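Local atomic coordinates of transcriptional regulator, LacI family (Lactobacillus brevis, PDB entry 3JY6), a protein that probably binds regulatory DNA to control transcription, as LacI-family regulators do. Residues E94-D106 / K255-L267. Residues are numbered along the deposited sequence; the frame is centred on the assembly and turned at random.
Sequences EMDACPWPQVVTD and KVAPEKMVIPAKL
Strand 260-262 joins strand 102-104 as the parallel edge strand of a six-stranded sheet in the periplasmic-binding-protein fold, Gln102, Val103 and Val104 pairing with Lys260, Met261 and Val262. Four backbone hydrogen bonds run between the two segments: Gln102 N to Glu259 O, Met261 N to Gln102 O (2.7 Å), Val104 N to Met261 O, and Ile263 N to Val104 O (2.8 Å), the last almost straight at 175°. On the face turned to helix 236-251, Val103 CG1 meets Ile263 CG1 at 4.0 Å; Ile246 and Ser242 of that helix touch Val103 and Ile263, respectively. On the opposite face, Lys260 lies beside Gln102, pointing the same way, and its NZ reaches the anti lone pair of Glu94 OE2 at 3.2 Å in a salt bridge, while Glu94 OE1 is held by Asn107. Beyond the strands, Asp106 OD1 accepts a hydrogen bond from Ala265 N at 2.8 Å through its syn lone pair; CG, set between backbone N and carbonyl carbon (chi1 57°), brings the carboxylate there. Were an alanine to stand at Asp106, the amide of Ala265 would probably lose this acceptor and the segment 264-265 be less firmly tied. The carboxylate thus carries the hydrogen bonding one step past Ile263 N, into the link to strand 266-268.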
loop_
_atom_site.group_PDB
_atom_site.type_symbol
_atom_site.label_atom_id
_atom_site.label_comp_id
_atom_site.label_asym_id
_atom_site.label_seq_id
_atom_site.Cartn_x
_atom_site.Cartn_y
_atom_site.Cartn_z
ATOM N N GLU A 94 -10.557 -18.490 4.731
ATOM C CA GLU A 94 -10.994 -19.435 5.749
ATOM C C GLU A 94 -12.500 -19.677 5.585
ATOM O O GLU A 94 -13.285 -19.458 6.505
ATOM C CB GLU A 94 -10.716 -18.899 7.155
ATOM C CG GLU A 94 -10.589 -20.007 8.203
ATOM C CD GLU A 94 -9.152 -20.450 8.412
ATOM O OE1 GLU A 94 -8.414 -19.760 9.152
ATOM O OE2 GLU A 94 -8.752 -21.481 7.829
ATOM N N MET A 95 -12.881 -20.112 4.388
ATOM C CA MET A 95 -14.274 -20.415 4.051
ATOM C C MET A 95 -14.457 -21.925 4.205
ATOM O O MET A 95 -13.628 -22.695 3.725
ATOM C CB MET A 95 -14.533 -20.030 2.594
ATOM C CG MET A 95 -15.976 -19.695 2.255
ATOM S SD MET A 95 -16.300 -19.788 0.469
ATOM C CE MET A 95 -14.875 -18.974 -0.222
ATOM N N ASP A 96 -15.513 -22.369 4.875
ATOM C CA ASP A 96 -15.704 -23.813 4.995
ATOM C C ASP A 96 -16.598 -24.281 3.848
ATOM O O ASP A 96 -17.425 -23.527 3.345
ATOM C CB ASP A 96 -16.330 -24.185 6.348
ATOM C CG ASP A 96 -17.786 -23.789 6.450
ATOM O OD1 ASP A 96 -18.108 -22.640 6.087
ATOM O OD2 ASP A 96 -18.603 -24.623 6.901
ATOM N N ALA A 97 -16.396 -25.514 3.413
ATOM C CA ALA A 97 -17.188 -26.078 2.327
ATOM C C ALA A 97 -17.032 -25.264 1.032
ATOM O O ALA A 97 -17.973 -25.139 0.249
ATOM C CB ALA A 97 -18.664 -26.139 2.743
ATOM N N CYS A 98 -15.842 -24.720 0.803
ATOM C CA CYS A 98 -15.585 -23.918 -0.398
ATOM C C CYS A 98 -15.575 -24.781 -1.667
ATOM O O CYS A 98 -14.943 -25.830 -1.707
ATOM C CB CYS A 98 -14.243 -23.184 -0.262
ATOM S SG CYS A 98 -13.893 -21.950 -1.561
ATOM N N PRO A 99 -16.261 -24.329 -2.728
ATOM C CA PRO A 99 -16.338 -25.052 -4.002
ATOM C C PRO A 99 -15.082 -25.000 -4.893
ATOM O O PRO A 99 -14.924 -25.818 -5.812
ATOM C CB PRO A 99 -17.541 -24.410 -4.678
ATOM C CG PRO A 99 -17.404 -22.981 -4.250
ATOM C CD PRO A 99 -17.078 -23.101 -2.776
ATOM N N TRP A 100 -14.195 -24.047 -4.645
ATOM C CA TRP A 100 -12.984 -23.962 -5.455
ATOM C C TRP A 100 -11.759 -24.099 -4.557
ATOM O O TRP A 100 -11.880 -24.064 -3.336
ATOM C CB TRP A 100 -12.970 -22.650 -6.257
ATOM C CG TRP A 100 -13.481 -21.460 -5.527
ATOM C CD1 TRP A 100 -12.886 -20.829 -4.475
ATOM C CD2 TRP A 100 -14.712 -20.761 -5.772
ATOM N NE1 TRP A 100 -13.664 -19.771 -4.057
ATOM C CE2 TRP A 100 -14.776 -19.694 -4.849
ATOM C CE3 TRP A 100 -15.737 -20.897 -6.715
ATOM C CZ2 TRP A 100 -15.859 -18.808 -4.800
ATOM C CZ3 TRP A 100 -16.812 -20.011 -6.669
ATOM C CH2 TRP A 100 -16.850 -18.964 -5.732
ATOM N N PRO A 101 -10.567 -24.299 -5.140
ATOM C CA PRO A 101 -9.373 -24.437 -4.294
ATOM C C PRO A 101 -9.107 -23.158 -3.500
ATOM O O PRO A 101 -9.451 -22.063 -3.952
ATOM C CB PRO A 101 -8.254 -24.709 -5.304
ATOM C CG PRO A 101 -8.978 -25.265 -6.526
ATOM C CD PRO A 101 -10.234 -24.435 -6.573
ATOM N N GLN A 102 -8.488 -23.293 -2.332
ATOM C CA GLN A 102 -8.179 -22.136 -1.497
ATOM C C GLN A 102 -6.761 -22.107 -0.966
ATOM O O GLN A 102 -6.147 -23.140 -0.727
ATOM C CB GLN A 102 -9.061 -22.087 -0.264
ATOM C CG GLN A 102 -10.525 -21.902 -0.461
ATOM C CD GLN A 102 -11.216 -22.052 0.862
ATOM O OE1 GLN A 102 -11.266 -23.153 1.427
ATOM N NE2 GLN A 102 -11.721 -20.944 1.395
ATOM N N VAL A 103 -6.279 -20.892 -0.735
ATOM C CA VAL A 103 -4.965 -20.656 -0.172
ATOM C C VAL A 103 -5.233 -19.841 1.089
ATOM O O VAL A 103 -5.748 -18.716 1.032
ATOM C CB VAL A 103 -4.065 -19.863 -1.147
ATOM C CG1 VAL A 103 -2.689 -19.590 -0.493
ATOM C CG2 VAL A 103 -3.888 -20.656 -2.439
ATOM N N VAL A 104 -4.896 -20.416 2.236
ATOM C CA VAL A 104 -5.136 -19.745 3.498
ATOM C C VAL A 104 -3.968 -19.833 4.477
ATOM O O VAL A 104 -2.998 -20.567 4.269
ATOM C CB VAL A 104 -6.381 -20.341 4.210
ATOM C CG1 VAL A 104 -7.580 -20.356 3.278
ATOM C CG2 VAL A 104 -6.072 -21.754 4.699
ATOM N N THR A 105 -4.108 -19.085 5.563
ATOM C CA THR A 105 -3.132 -19.041 6.648
ATOM C C THR A 105 -3.691 -19.890 7.799
ATOM O O THR A 105 -4.904 -20.023 7.947
ATOM C CB THR A 105 -2.952 -17.589 7.181
ATOM O OG1 THR A 105 -2.515 -16.733 6.120
ATOM C CG2 THR A 105 -1.944 -17.551 8.322
ATOM N N ASP A 106 -2.806 -20.464 8.606
ATOM C CA ASP A 106 -3.221 -21.259 9.766
ATOM C C ASP A 106 -3.516 -20.220 10.849
ATOM O O ASP A 106 -2.774 -20.097 11.820
ATOM C CB ASP A 106 -2.074 -22.167 10.211
ATOM C CG ASP A 106 -0.804 -21.383 10.532
ATOM O OD1 ASP A 106 -0.392 -20.539 9.702
ATOM O OD2 ASP A 106 -0.222 -21.611 11.612
ATOM N N LYS A 255 -8.186 -30.916 -13.161
ATOM C CA LYS A 255 -9.361 -30.800 -12.310
ATOM C C LYS A 255 -8.807 -30.747 -10.890
ATOM O O LYS A 255 -8.663 -31.770 -10.224
ATOM C CB LYS A 255 -10.293 -32.006 -12.494
ATOM C CG LYS A 255 -10.708 -32.275 -13.945
ATOM C CD LYS A 255 -11.225 -31.026 -14.676
ATOM C CE LYS A 255 -12.514 -30.479 -14.072
ATOM N NZ LYS A 255 -12.948 -29.207 -14.724
ATOM N N VAL A 256 -8.465 -29.540 -10.450
ATOM C CA VAL A 256 -7.899 -29.329 -9.121
ATOM C C VAL A 256 -8.953 -29.434 -8.025
ATOM O O VAL A 256 -9.879 -28.634 -7.968
ATOM C CB VAL A 256 -7.225 -27.944 -9.021
ATOM C CG1 VAL A 256 -6.491 -27.818 -7.687
ATOM C CG2 VAL A 256 -6.266 -27.742 -10.196
ATOM N N ALA A 257 -8.798 -30.424 -7.155
ATOM C CA ALA A 257 -9.731 -30.638 -6.052
ATOM C C ALA A 257 -9.895 -29.357 -5.221
ATOM O O ALA A 257 -8.932 -28.637 -4.976
ATOM C CB ALA A 257 -9.229 -31.781 -5.165
ATOM N N PRO A 258 -11.124 -29.070 -4.767
ATOM C CA PRO A 258 -11.353 -27.859 -3.969
ATOM C C PRO A 258 -10.917 -27.971 -2.506
ATOM O O PRO A 258 -11.749 -27.936 -1.596
ATOM C CB PRO A 258 -12.850 -27.652 -4.101
ATOM C CG PRO A 258 -13.361 -29.094 -4.065
ATOM C CD PRO A 258 -12.385 -29.814 -4.985
ATOM N N GLU A 259 -9.616 -28.115 -2.280
ATOM C CA GLU A 259 -9.096 -28.212 -0.921
ATOM C C GLU A 259 -8.290 -26.960 -0.567
ATOM O O GLU A 259 -8.013 -26.128 -1.435
ATOM C CB GLU A 259 -8.251 -29.477 -0.770
ATOM C CG GLU A 259 -7.368 -29.776 -1.967
ATOM C CD GLU A 259 -7.167 -31.272 -2.194
ATOM O OE1 GLU A 259 -6.686 -31.654 -3.281
ATOM O OE2 GLU A 259 -7.491 -32.074 -1.292
ATOM N N LYS A 260 -7.941 -26.822 0.709
ATOM C CA LYS A 260 -7.195 -25.665 1.177
ATOM C C LYS A 260 -5.700 -25.937 1.279
ATOM O O LYS A 260 -5.279 -26.989 1.765
ATOM C CB LYS A 260 -7.718 -25.223 2.548
ATOM C CG LYS A 260 -9.208 -25.472 2.745
ATOM C CD LYS A 260 -9.835 -24.526 3.770
ATOM C CE LYS A 260 -9.253 -24.686 5.160
ATOM N NZ LYS A 260 -9.999 -23.815 6.109
ATOM N N MET A 261 -4.901 -24.988 0.802
ATOM C CA MET A 261 -3.459 -25.095 0.866
ATOM C C MET A 261 -3.092 -24.133 1.978
ATOM O O MET A 261 -3.379 -22.935 1.894
ATOM C CB MET A 261 -2.814 -24.654 -0.449
ATOM C CG MET A 261 -1.314 -24.447 -0.373
ATOM S SD MET A 261 -0.655 -24.041 -1.996
ATOM C CE MET A 261 0.992 -24.814 -1.889
ATOM N N VAL A 262 -2.477 -24.669 3.025
ATOM C CA VAL A 262 -2.108 -23.853 4.160
ATOM C C VAL A 262 -0.684 -23.331 4.096
ATOM O O VAL A 262 0.271 -24.099 4.001
ATOM C CB VAL A 262 -2.318 -24.628 5.486
ATOM C CG1 VAL A 262 -1.476 -25.868 5.487
ATOM C CG2 VAL A 262 -1.981 -23.751 6.680
ATOM N N ILE A 263 -0.567 -22.004 4.128
ATOM C CA ILE A 263 0.717 -21.326 4.127
ATOM C C ILE A 263 0.871 -20.844 5.569
ATOM O O ILE A 263 0.281 -19.843 5.963
ATOM C CB ILE A 263 0.715 -20.110 3.176
ATOM C CG1 ILE A 263 0.466 -20.568 1.730
ATOM C CG2 ILE A 263 2.038 -19.362 3.294
ATOM C CD1 ILE A 263 1.534 -21.466 1.162
ATOM N N PRO A 264 1.645 -21.570 6.387
ATOM C CA PRO A 264 1.838 -21.171 7.783
ATOM C C PRO A 264 2.434 -19.778 7.971
ATOM O O PRO A 264 3.393 -19.392 7.300
ATOM C CB PRO A 264 2.743 -22.264 8.326
ATOM C CG PRO A 264 3.533 -22.668 7.119
ATOM C CD PRO A 264 2.477 -22.740 6.063
ATOM N N ALA A 265 1.837 -19.015 8.876
ATOM C CA ALA A 265 2.337 -17.683 9.167
ATOM C C ALA A 265 3.603 -17.879 9.988
ATOM O O ALA A 265 3.815 -18.942 10.577
ATOM C CB ALA A 265 1.309 -16.890 9.972
ATOM N N LYS A 266 4.443 -16.855 10.022
ATOM C CA LYS A 266 5.669 -16.925 10.790
ATOM C C LYS A 266 5.756 -15.804 11.822
ATOM O O LYS A 266 5.568 -14.625 11.507
ATOM C CB LYS A 266 6.886 -16.859 9.859
ATOM C CG LYS A 266 6.935 -17.947 8.791
ATOM C CD LYS A 266 6.696 -19.346 9.383
ATOM C CE LYS A 266 6.877 -20.445 8.340
ATOM N NZ LYS A 266 6.077 -20.218 7.095
ATOM N N LEU A 267 6.037 -16.196 13.060
ATOM C CA LEU A 267 6.215 -15.269 14.174
ATOM C C LEU A 267 7.672 -14.877 14.034
ATOM O O LEU A 267 8.546 -15.694 14.306
ATOM C CB LEU A 267 6.007 -16.002 15.500
ATOM C CG LEU A 267 6.427 -15.327 16.815
ATOM C CD1 LEU A 267 5.620 -14.071 17.023
ATOM C CD2 LEU A 267 6.211 -16.288 17.978
#